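Local coordinates for protein amidase (Bacillus anthracis, PDB 5EWQ) that probably hydrolyses carboxylic acid amides to the free acid and ammonia, as an amidase of the amidase signature family, at residues A257-T262 with E364-H369. Residues are numbered along the deposited sequence; the frame is centred on the assembly and turned at random.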
loop_
_atom_site.group_PDB
_atom_site.type_symbol
_atom_site.label_atom_id
_atom_site.label_comp_id
_atom_site.label_asym_id
_atom_site.label_seq_id
_atom_site.Cartn_x
_atom_site.Cartn_y
_atom_site.Cartn_z
ATOM N N ALA A 257 2.297 -9.169 -12.068
ATOM C CA ALA A 257 1.832 -9.032 -13.441
ATOM C C ALA A 257 2.043 -7.593 -13.892
ATOM O O ALA A 257 1.254 -6.708 -13.558
ATOM C CB ALA A 257 0.371 -9.424 -13.561
ATOM N N GLU A 258 3.111 -7.366 -14.652
ATOM C CA GLU A 258 3.526 -6.019 -15.043
ATOM C C GLU A 258 2.455 -5.268 -15.831
ATOM O O GLU A 258 2.537 -4.051 -16.000
ATOM C CB GLU A 258 4.822 -6.087 -15.854
ATOM C CG GLU A 258 6.003 -6.637 -15.070
ATOM C CD GLU A 258 7.267 -6.727 -15.899
ATOM O OE1 GLU A 258 8.303 -7.171 -15.358
ATOM O OE2 GLU A 258 7.228 -6.357 -17.092
ATOM N N THR A 259 1.454 -5.998 -16.311
ATOM C CA THR A 259 0.299 -5.389 -16.955
ATOM C C THR A 259 -0.477 -4.534 -15.955
ATOM O O THR A 259 -0.958 -3.450 -16.289
ATOM C CB THR A 259 -0.642 -6.456 -17.553
ATOM O OG1 THR A 259 0.069 -7.235 -18.524
ATOM C CG2 THR A 259 -1.845 -5.803 -18.217
ATOM N N LEU A 260 -0.579 -5.022 -14.722
ATOM C CA LEU A 260 -1.400 -4.375 -13.706
ATOM C C LEU A 260 -0.591 -3.818 -12.536
ATOM O O LEU A 260 -1.087 -2.984 -11.778
ATOM C CB LEU A 260 -2.446 -5.359 -13.178
ATOM C CG LEU A 260 -3.321 -6.042 -14.231
ATOM C CD1 LEU A 260 -4.253 -7.054 -13.583
ATOM C CD2 LEU A 260 -4.108 -5.013 -15.024
ATOM N N ASP A 261 0.648 -4.282 -12.391
ATOM C CA ASP A 261 1.495 -3.893 -11.263
ATOM C C ASP A 261 1.676 -2.381 -11.150
ATOM O O ASP A 261 1.880 -1.689 -12.149
ATOM C CB ASP A 261 2.869 -4.561 -11.368
ATOM C CG ASP A 261 2.825 -6.043 -11.060
ATOM O OD1 ASP A 261 1.862 -6.489 -10.399
ATOM O OD2 ASP A 261 3.756 -6.765 -11.473
ATOM N N THR A 262 1.597 -1.881 -9.921
ATOM C CA THR A 262 1.812 -0.467 -9.643
ATOM C C THR A 262 2.119 -0.253 -8.163
ATOM O O THR A 262 1.766 -1.079 -7.321
ATOM C CB THR A 262 0.591 0.384 -10.041
ATOM O OG1 THR A 262 0.900 1.773 -9.880
ATOM C CG2 THR A 262 -0.615 0.032 -9.182
ATOM N N GLU A 364 -1.932 -15.721 -14.620
ATOM C CA GLU A 364 -1.415 -17.080 -14.758
ATOM C C GLU A 364 -0.253 -17.170 -15.743
ATOM O O GLU A 364 0.719 -17.885 -15.502
ATOM C CB GLU A 364 -2.536 -18.030 -15.188
ATOM C CG GLU A 364 -2.080 -19.460 -15.436
ATOM C CD GLU A 364 -3.234 -20.396 -15.742
ATOM O OE1 GLU A 364 -3.057 -21.306 -16.579
ATOM O OE2 GLU A 364 -4.316 -20.225 -15.140
ATOM N N TYR A 365 -0.353 -16.439 -16.847
ATOM C CA TYR A 365 0.693 -16.460 -17.860
ATOM C C TYR A 365 1.865 -15.554 -17.495
ATOM O O TYR A 365 3.027 -15.943 -17.620
ATOM C CB TYR A 365 0.129 -16.044 -19.222
ATOM C CG TYR A 365 1.192 -15.808 -20.273
ATOM C CD1 TYR A 365 1.724 -16.866 -21.000
ATOM C CD2 TYR A 365 1.667 -14.528 -20.537
ATOM C CE1 TYR A 365 2.697 -16.655 -21.959
ATOM C CE2 TYR A 365 2.639 -14.309 -21.492
ATOM C CZ TYR A 365 3.150 -15.376 -22.200
ATOM O OH TYR A 365 4.119 -15.159 -23.153
ATOM N N GLU A 366 1.552 -14.344 -17.043
ATOM C CA GLU A 366 2.559 -13.300 -16.893
ATOM C C GLU A 366 3.426 -13.458 -15.645
ATOM O O GLU A 366 4.562 -12.984 -15.617
ATOM C CB GLU A 366 1.883 -11.927 -16.882
ATOM C CG GLU A 366 2.753 -10.804 -17.417
ATOM C CD GLU A 366 2.020 -9.479 -17.477
ATOM O OE1 GLU A 366 0.881 -9.405 -16.972
ATOM O OE2 GLU A 366 2.583 -8.513 -18.033
ATOM N N PHE A 367 2.895 -14.119 -14.620
ATOM C CA PHE A 367 3.626 -14.286 -13.365
ATOM C C PHE A 367 4.923 -15.061 -13.565
ATOM O O PHE A 367 5.983 -14.637 -13.106
ATOM C CB PHE A 367 2.761 -14.992 -12.320
ATOM C CG PHE A 367 3.494 -15.317 -11.048
ATOM C CD1 PHE A 367 3.815 -14.319 -10.145
ATOM C CD2 PHE A 367 3.864 -16.619 -10.758
ATOM C CE1 PHE A 367 4.490 -14.612 -8.975
ATOM C CE2 PHE A 367 4.540 -16.919 -9.590
ATOM C CZ PHE A 367 4.853 -15.914 -8.697
ATOM N N LYS A 368 4.830 -16.195 -14.251
ATOM C CA LYS A 368 5.993 -17.031 -14.522
ATOM C C LYS A 368 7.061 -16.266 -15.296
ATOM O O LYS A 368 8.248 -16.360 -14.992
ATOM C CB LYS A 368 5.580 -18.283 -15.298
ATOM C CG LYS A 368 6.745 -19.155 -15.736
ATOM C CD LYS A 368 6.273 -20.325 -16.585
ATOM C CE LYS A 368 7.440 -21.193 -17.026
ATOM N NZ LYS A 368 6.995 -22.351 -17.849
ATOM N N HIS A 369 6.627 -15.498 -16.289
ATOM C CA HIS A 369 7.549 -14.774 -17.155
ATOM C C HIS A 369 8.172 -13.565 -16.462
ATOM O O HIS A 369 9.371 -13.322 -16.596
ATOM C CB HIS A 369 6.835 -14.339 -18.435
ATOM C CG HIS A 369 6.422 -15.480 -19.311
ATOM N ND1 HIS A 369 5.475 -16.406 -18.929
ATOM C CD2 HIS A 369 6.835 -15.853 -20.545
ATOM C CE1 HIS A 369 5.318 -17.296 -19.892
ATOM N NE2 HIS A 369 6.132 -16.982 -20.885
#
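Glu366 reaches out from its helix to the loop of Ala257 and Thr259, and its extended side chain makes nearly all of the helix's side of the contact. CG stands roughly anti to the backbone N (chi1 -151°), which sends the chain away from the helix. CB and CG only lead toward the loop, and close approach starts at CD of Glu366, 3.2 Å from Thr259 OG1. At the tip, OE1 accepts the hydroxyl of Thr259, with 2.8 Å between OG1 and OE1. The hydroxyl approaches on the syn side, 23° out of the carboxylate plane, and the two side chains meet at about a right angle. OE1 also touches the methyl of Ala257, 3.4 Å from CB. OE2 takes a weak bond from the Thr259 backbone, its N-H bent to 123°, so Thr259 holds OE1 through its hydroxyl and OE2 only weakly through its backbone.

The receiving loop is folded into a tight turn: Ala257 O accepts both Leu260 N and Asp261 N from opposite faces of its plane, while Asp261 OD1 takes the N-H of Ala257 in a nearly straight bond. Asn370, further along helix 360-377, accepts Glu258 N. The contact thus joins that helix to the loop between strands 239-242 and 263-267 of the central mixed sheet, with Phe421 of helix 418-437 packing against both Thr259 and Glu366.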